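Local coordinates for protein shikimate dehydrogenase (NADP(+)) (Thermus thermophilus, PDB 2D5C) that catalyses the reversible NADPH-linked reduction of 3-dehydroshikimate to shikimate, the fourth of seven steps toward chorismate, at residues E141-N146 / G160-P165; V164-A169 / A193-E198. One frame throughout, in Å; residues are numbered along the deposited sequence.

Contact 1 (E141-N146 / G160-P165); sequences EVWVWN and GLRAVP
Strands 142-145 and 162-163 pair in parallel through W143 with R162 and V144 with A163, the outer end of a Rossmann-type NADP-binding sheet, joined through helix 149-159 as a beta-alpha-beta unit. R162 uses both backbone polar groups: R162 N donates to V142 O (3.3 Å), and its O accepts from V144 N (2.9 Å). The straightest of the three bonds runs from V164 N to V144 O, 165° at the hydrogen. On the face carrying W143 and R162, the two side chains lie side by side. With CG anti to the backbone N (chi1 178°) and an extended chain beyond it, R162 brings its CD to 3.7 Å from W143 NE1; its guanidinium is turned 75° from the indole, and any cation-pi attraction is weak. V164 CG1 covers one face of the indole near its rim, 4.0 Å from W143 CG. Replacing the indole of W143 with the methyl of an alanine would probably strip the methylenes of R162 and V164 CG1 of their apolar cover and open a gap on this face. On the other face, L161 CD1 meets V144 CG1 at 4.1 Å, the two side chains nearly perpendicular. Strand 119-122 bonds to the far edge of 142-145, L161 leans on helix 126-137, and V144 and A163 pack on helix 149-159.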
loop_
_atom_site.group_PDB
_atom_site.type_symbol
_atom_site.label_atom_id
_atom_site.label_comp_id
_atom_site.label_asym_id
_atom_site.label_seq_id
_atom_site.Cartn_x
_atom_site.Cartn_y
_atom_site.Cartn_z
ATOM N N GLU A 141 23.572 2.601 -22.644
ATOM C CA GLU A 141 24.907 2.240 -22.199
ATOM C C GLU A 141 25.177 3.231 -21.062
ATOM O O GLU A 141 25.161 4.435 -21.288
ATOM C CB GLU A 141 25.915 2.477 -23.317
ATOM C CG GLU A 141 27.364 2.235 -22.917
ATOM C CD GLU A 141 28.335 2.410 -24.076
ATOM O OE1 GLU A 141 29.540 2.129 -23.892
ATOM O OE2 GLU A 141 27.900 2.837 -25.170
ATOM N N VAL A 142 25.431 2.725 -19.860
ATOM C CA VAL A 142 25.651 3.595 -18.706
ATOM C C VAL A 142 27.066 3.496 -18.130
ATOM O O VAL A 142 27.617 2.398 -18.001
ATOM C CB VAL A 142 24.634 3.259 -17.574
ATOM C CG1 VAL A 142 24.717 4.284 -16.450
ATOM C CG2 VAL A 142 23.225 3.222 -18.140
ATOM N N TRP A 143 27.644 4.653 -17.808
ATOM C CA TRP A 143 28.963 4.722 -17.189
ATOM C C TRP A 143 28.724 5.366 -15.833
ATOM O O TRP A 143 27.791 6.163 -15.676
ATOM C CB TRP A 143 29.924 5.608 -17.968
ATOM C CG TRP A 143 30.233 5.143 -19.339
ATOM C CD1 TRP A 143 30.007 3.903 -19.868
ATOM C CD2 TRP A 143 30.849 5.915 -20.370
ATOM N NE1 TRP A 143 30.447 3.859 -21.173
ATOM C CE2 TRP A 143 30.969 5.082 -21.505
ATOM C CE3 TRP A 143 31.314 7.232 -20.444
ATOM C CZ2 TRP A 143 31.537 5.527 -22.702
ATOM C CZ3 TRP A 143 31.880 7.676 -21.637
ATOM C CH2 TRP A 143 31.985 6.822 -22.750
ATOM N N VAL A 144 29.556 5.024 -14.851
ATOM C CA VAL A 144 29.408 5.596 -13.522
ATOM C C VAL A 144 30.760 6.006 -12.937
ATOM O O VAL A 144 31.789 5.395 -13.208
ATOM C CB VAL A 144 28.745 4.583 -12.537
ATOM C CG1 VAL A 144 27.354 4.191 -13.041
ATOM C CG2 VAL A 144 29.619 3.330 -12.422
ATOM N N TRP A 145 30.735 7.055 -12.138
ATOM C CA TRP A 145 31.940 7.550 -11.479
ATOM C C TRP A 145 31.529 7.989 -10.079
ATOM O O TRP A 145 30.381 8.372 -9.851
ATOM C CB TRP A 145 32.516 8.742 -12.247
ATOM C CG TRP A 145 33.647 9.407 -11.541
ATOM C CD1 TRP A 145 34.976 9.081 -11.619
ATOM C CD2 TRP A 145 33.550 10.490 -10.608
ATOM N NE1 TRP A 145 35.708 9.899 -10.785
ATOM C CE2 TRP A 145 34.856 10.769 -10.155
ATOM C CE3 TRP A 145 32.481 11.250 -10.108
ATOM C CZ2 TRP A 145 35.126 11.779 -9.224
ATOM C CZ3 TRP A 145 32.747 12.253 -9.182
ATOM C CH2 TRP A 145 34.065 12.508 -8.750
ATOM N N ASN A 146 32.473 7.925 -9.147
ATOM C CA ASN A 146 32.232 8.339 -7.770
ATOM C C ASN A 146 33.569 8.805 -7.197
ATOM O O ASN A 146 34.610 8.267 -7.569
ATOM C CB ASN A 146 31.706 7.164 -6.951
ATOM C CG ASN A 146 31.161 7.596 -5.605
ATOM O OD1 ASN A 146 30.205 8.360 -5.534
ATOM N ND2 ASN A 146 31.774 7.112 -4.530
ATOM N N GLY A 160 25.948 -4.368 -14.038
ATOM C CA GLY A 160 26.518 -4.705 -15.330
ATOM C C GLY A 160 26.784 -3.477 -16.183
ATOM O O GLY A 160 26.506 -3.475 -17.380
ATOM N N LEU A 161 27.322 -2.430 -15.563
ATOM C CA LEU A 161 27.633 -1.184 -16.263
ATOM C C LEU A 161 29.153 -1.021 -16.369
ATOM O O LEU A 161 29.892 -1.998 -16.265
ATOM C CB LEU A 161 27.046 0.005 -15.496
ATOM C CG LEU A 161 25.618 -0.235 -14.993
ATOM C CD1 LEU A 161 25.136 0.948 -14.159
ATOM C CD2 LEU A 161 24.716 -0.473 -16.188
ATOM N N ARG A 162 29.617 0.214 -16.565
ATOM C CA ARG A 162 31.051 0.478 -16.681
ATOM C C ARG A 162 31.491 1.609 -15.751
ATOM O O ARG A 162 30.937 2.709 -15.795
ATOM C CB ARG A 162 31.392 0.859 -18.125
ATOM C CG ARG A 162 32.862 1.192 -18.346
ATOM C CD ARG A 162 33.135 1.659 -19.768
ATOM N NE ARG A 162 34.557 1.919 -19.968
ATOM C CZ ARG A 162 35.083 2.443 -21.070
ATOM N NH1 ARG A 162 34.308 2.772 -22.097
ATOM N NH2 ARG A 162 36.392 2.646 -21.139
ATOM N N ALA A 163 32.472 1.335 -14.893
ATOM C CA ALA A 163 32.986 2.357 -13.998
ATOM C C ALA A 163 34.099 3.055 -14.769
ATOM O O ALA A 163 34.965 2.392 -15.339
ATOM C CB ALA A 163 33.535 1.724 -12.724
ATOM N N VAL A 164 34.081 4.382 -14.792
ATOM C CA VAL A 164 35.093 5.113 -15.550
ATOM C C VAL A 164 35.763 6.228 -14.775
ATOM O O VAL A 164 35.256 6.681 -13.745
ATOM C CB VAL A 164 34.478 5.748 -16.831
ATOM C CG1 VAL A 164 33.822 4.683 -17.678
ATOM C CG2 VAL A 164 33.460 6.820 -16.460
ATOM N N PRO A 165 36.959 6.640 -15.229
ATOM C CA PRO A 165 37.658 7.728 -14.553
ATOM C C PRO A 165 36.897 8.963 -15.022
ATOM O O PRO A 165 36.274 8.934 -16.088
ATOM C CB PRO A 165 39.075 7.627 -15.103
ATOM C CG PRO A 165 38.882 7.036 -16.460
ATOM C CD PRO A 165 37.831 5.983 -16.216
#

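Contact 2 (V164-A169 / A193-E198); sequences VPLEKA and AELFPE. With SO4 (sulfate ion), chain C.
L195 and L166 meet nearly at right angles, the CD1 methyl of L195 set against the branch point of L166, 3.9 Å from its CG and 4.0 Å from its CD2. The L195 side chain forks over the 3-10 turn 166-169: while CD1 takes L166, CD2 rests on the start of the next residue, 4.1 Å from E167 CB. The CB bond of L195 points to the opposing turn, and with CG anti to the carbonyl carbon (chi1 -66°) the fork lies against it. E167 offers only the base of its side chain, because its CG lies between the backbone N and carbonyl carbon and the chain bends at chi2 (-96°), carrying the carboxylate away from L195. Farther along, the backbone of one segment meets side chains of the other in both directions: the methyl CB of A169 faces L195 O at 3.3 Å, and A169 O lies over the P197 ring, 3.4 Å from CD. The union is thus van der Waals packing, and each turn is braced internally, by A169 N to L166 O (3.0 Å) on one side and F196 N to A193 O on the other. The CB of F196 is directed away from 164-169, and its ring meets that of F214 on helix 213-220. A sulfate ion, probably from the crystallisation liquor, takes a nearly straight bond from A193 N, 2.7 Å from its O1. Two loops are joined here, one leading into strand 174-177 and the other into strand 201-204, an instance of loop-to-loop packing at the margin of a Rossmann-type nucleotide-binding domain.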
loop_
_atom_site.group_PDB
_atom_site.type_symbol
_atom_site.label_atom_id
_atom_site.label_comp_id
_atom_site.label_asym_id
_atom_site.label_seq_id
_atom_site.Cartn_x
_atom_site.Cartn_y
_atom_site.Cartn_z
ATOM N N VAL A 164 34.081 4.382 -14.792
ATOM C CA VAL A 164 35.093 5.113 -15.550
ATOM C C VAL A 164 35.763 6.228 -14.775
ATOM O O VAL A 164 35.256 6.681 -13.745
ATOM C CB VAL A 164 34.478 5.748 -16.831
ATOM C CG1 VAL A 164 33.822 4.683 -17.678
ATOM C CG2 VAL A 164 33.460 6.820 -16.460
ATOM N N PRO A 165 36.959 6.640 -15.229
ATOM C CA PRO A 165 37.658 7.728 -14.553
ATOM C C PRO A 165 36.897 8.963 -15.022
ATOM O O PRO A 165 36.274 8.934 -16.088
ATOM C CB PRO A 165 39.075 7.627 -15.103
ATOM C CG PRO A 165 38.882 7.036 -16.460
ATOM C CD PRO A 165 37.831 5.983 -16.216
ATOM N N LEU A 166 36.951 10.040 -14.248
ATOM C CA LEU A 166 36.205 11.252 -14.560
ATOM C C LEU A 166 36.391 11.896 -15.937
ATOM O O LEU A 166 35.446 12.489 -16.467
ATOM C CB LEU A 166 36.458 12.300 -13.478
ATOM C CG LEU A 166 35.535 13.517 -13.491
ATOM C CD1 LEU A 166 34.096 13.086 -13.235
ATOM C CD2 LEU A 166 35.981 14.497 -12.413
ATOM N N GLU A 167 37.578 11.776 -16.525
ATOM C CA GLU A 167 37.818 12.408 -17.828
ATOM C C GLU A 167 37.007 11.811 -18.974
ATOM O O GLU A 167 36.907 12.405 -20.046
ATOM C CB GLU A 167 39.313 12.410 -18.177
ATOM C CG GLU A 167 39.916 11.073 -18.584
ATOM C CD GLU A 167 40.596 10.341 -17.442
ATOM O OE1 GLU A 167 41.332 9.372 -17.723
ATOM O OE2 GLU A 167 40.394 10.722 -16.266
ATOM N N LYS A 168 36.407 10.650 -18.744
ATOM C CA LYS A 168 35.585 10.024 -19.771
ATOM C C LYS A 168 34.309 10.835 -19.968
ATOM O O LYS A 168 33.539 10.570 -20.894
ATOM C CB LYS A 168 35.237 8.593 -19.373
ATOM C CG LYS A 168 36.384 7.616 -19.575
ATOM C CD LYS A 168 36.597 7.317 -21.053
ATOM C CE LYS A 168 35.401 6.571 -21.634
ATOM N NZ LYS A 168 35.634 6.152 -23.045
ATOM N N ALA A 169 34.081 11.821 -19.101
ATOM C CA ALA A 169 32.885 12.653 -19.220
ATOM C C ALA A 169 32.879 13.368 -20.579
ATOM O O ALA A 169 31.825 13.725 -21.096
ATOM C CB ALA A 169 32.834 13.695 -18.079
ATOM N N ALA A 193 35.284 22.366 -15.909
ATOM C CA ALA A 193 34.704 22.798 -17.187
ATOM C C ALA A 193 35.275 22.103 -18.429
ATOM O O ALA A 193 34.528 21.770 -19.363
ATOM C CB ALA A 193 34.851 24.317 -17.333
ATOM N N GLU A 194 36.586 21.882 -18.446
ATOM C CA GLU A 194 37.239 21.235 -19.583
ATOM C C GLU A 194 36.917 19.748 -19.755
ATOM O O GLU A 194 37.332 19.142 -20.750
ATOM C CB GLU A 194 38.762 21.408 -19.500
ATOM C CG GLU A 194 39.407 20.840 -18.235
ATOM C CD GLU A 194 40.930 20.783 -18.328
ATOM O OE1 GLU A 194 41.513 21.569 -19.110
ATOM O OE2 GLU A 194 41.549 19.960 -17.615
ATOM N N LEU A 195 36.196 19.151 -18.802
ATOM C CA LEU A 195 35.852 17.732 -18.919
ATOM C C LEU A 195 34.440 17.515 -19.465
ATOM O O LEU A 195 34.008 16.375 -19.676
ATOM C CB LEU A 195 36.017 17.016 -17.572
ATOM C CG LEU A 195 37.460 16.937 -17.046
ATOM C CD1 LEU A 195 37.507 16.021 -15.820
ATOM C CD2 LEU A 195 38.386 16.413 -18.129
ATOM N N PHE A 196 33.719 18.606 -19.698
ATOM C CA PHE A 196 32.373 18.490 -20.263
ATOM C C PHE A 196 32.460 18.095 -21.738
ATOM O O PHE A 196 33.427 18.447 -22.423
ATOM C CB PHE A 196 31.615 19.827 -20.204
ATOM C CG PHE A 196 31.023 20.156 -18.851
ATOM C CD1 PHE A 196 31.832 20.597 -17.807
ATOM C CD2 PHE A 196 29.654 20.035 -18.627
ATOM C CE1 PHE A 196 31.284 20.916 -16.560
ATOM C CE2 PHE A 196 29.091 20.351 -17.378
ATOM C CZ PHE A 196 29.907 20.792 -16.348
ATOM N N PRO A 197 31.460 17.351 -22.246
ATOM C CA PRO A 197 31.473 16.956 -23.660
ATOM C C PRO A 197 31.068 18.199 -24.474
ATOM O O PRO A 197 30.411 19.087 -23.933
ATOM C CB PRO A 197 30.421 15.860 -23.709
ATOM C CG PRO A 197 29.375 16.374 -22.735
ATOM C CD PRO A 197 30.297 16.766 -21.555
ATOM N N GLU A 198 31.478 18.286 -25.746
ATOM C CA GLU A 198 31.132 19.458 -26.572
ATOM C C GLU A 198 29.719 19.326 -27.167
ATOM O O GLU A 198 29.214 20.247 -27.815
ATOM C CB GLU A 198 32.162 19.682 -27.698
ATOM C CG GLU A 198 33.630 19.924 -27.290
ATOM C CD GLU A 198 33.907 21.295 -26.685
ATOM O OE1 GLU A 198 33.290 22.312 -27.099
ATOM O OE2 GLU A 198 34.787 21.329 -25.798
HETATM S S SO4 C . 37.171 24.457 -13.101
HETATM O O1 SO4 C . 36.137 24.389 -14.351
HETATM O O2 SO4 C . 38.298 23.650 -13.507
HETATM O O3 SO4 C . 37.496 25.702 -12.855
HETATM O O4 SO4 C . 36.460 23.779 -12.052
#

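How the contacts relate
The chain leaves contact 1 through V164 and P165 and enters contact 2 at once, so the edge strand of the parallel sheet runs directly into the turn that packs on 193-198; the centres of the two contacts lie about 13 Å apart. W143 and W145 both reach across, W143 CZ3 to K168 O and W145 CD1 to L166 N, each at 3.4 Å. R162 NH1 and K168 NZ bring like charges to 3.8 Å, probably eased by the salt bridge of K168 with E171. Contact 1 is the nearer to the cofactor site: it holds N146, an NADP(+)-binding residue, and about 5 Å separates the W145 side chain from G123, against about 9 Å for that of L166.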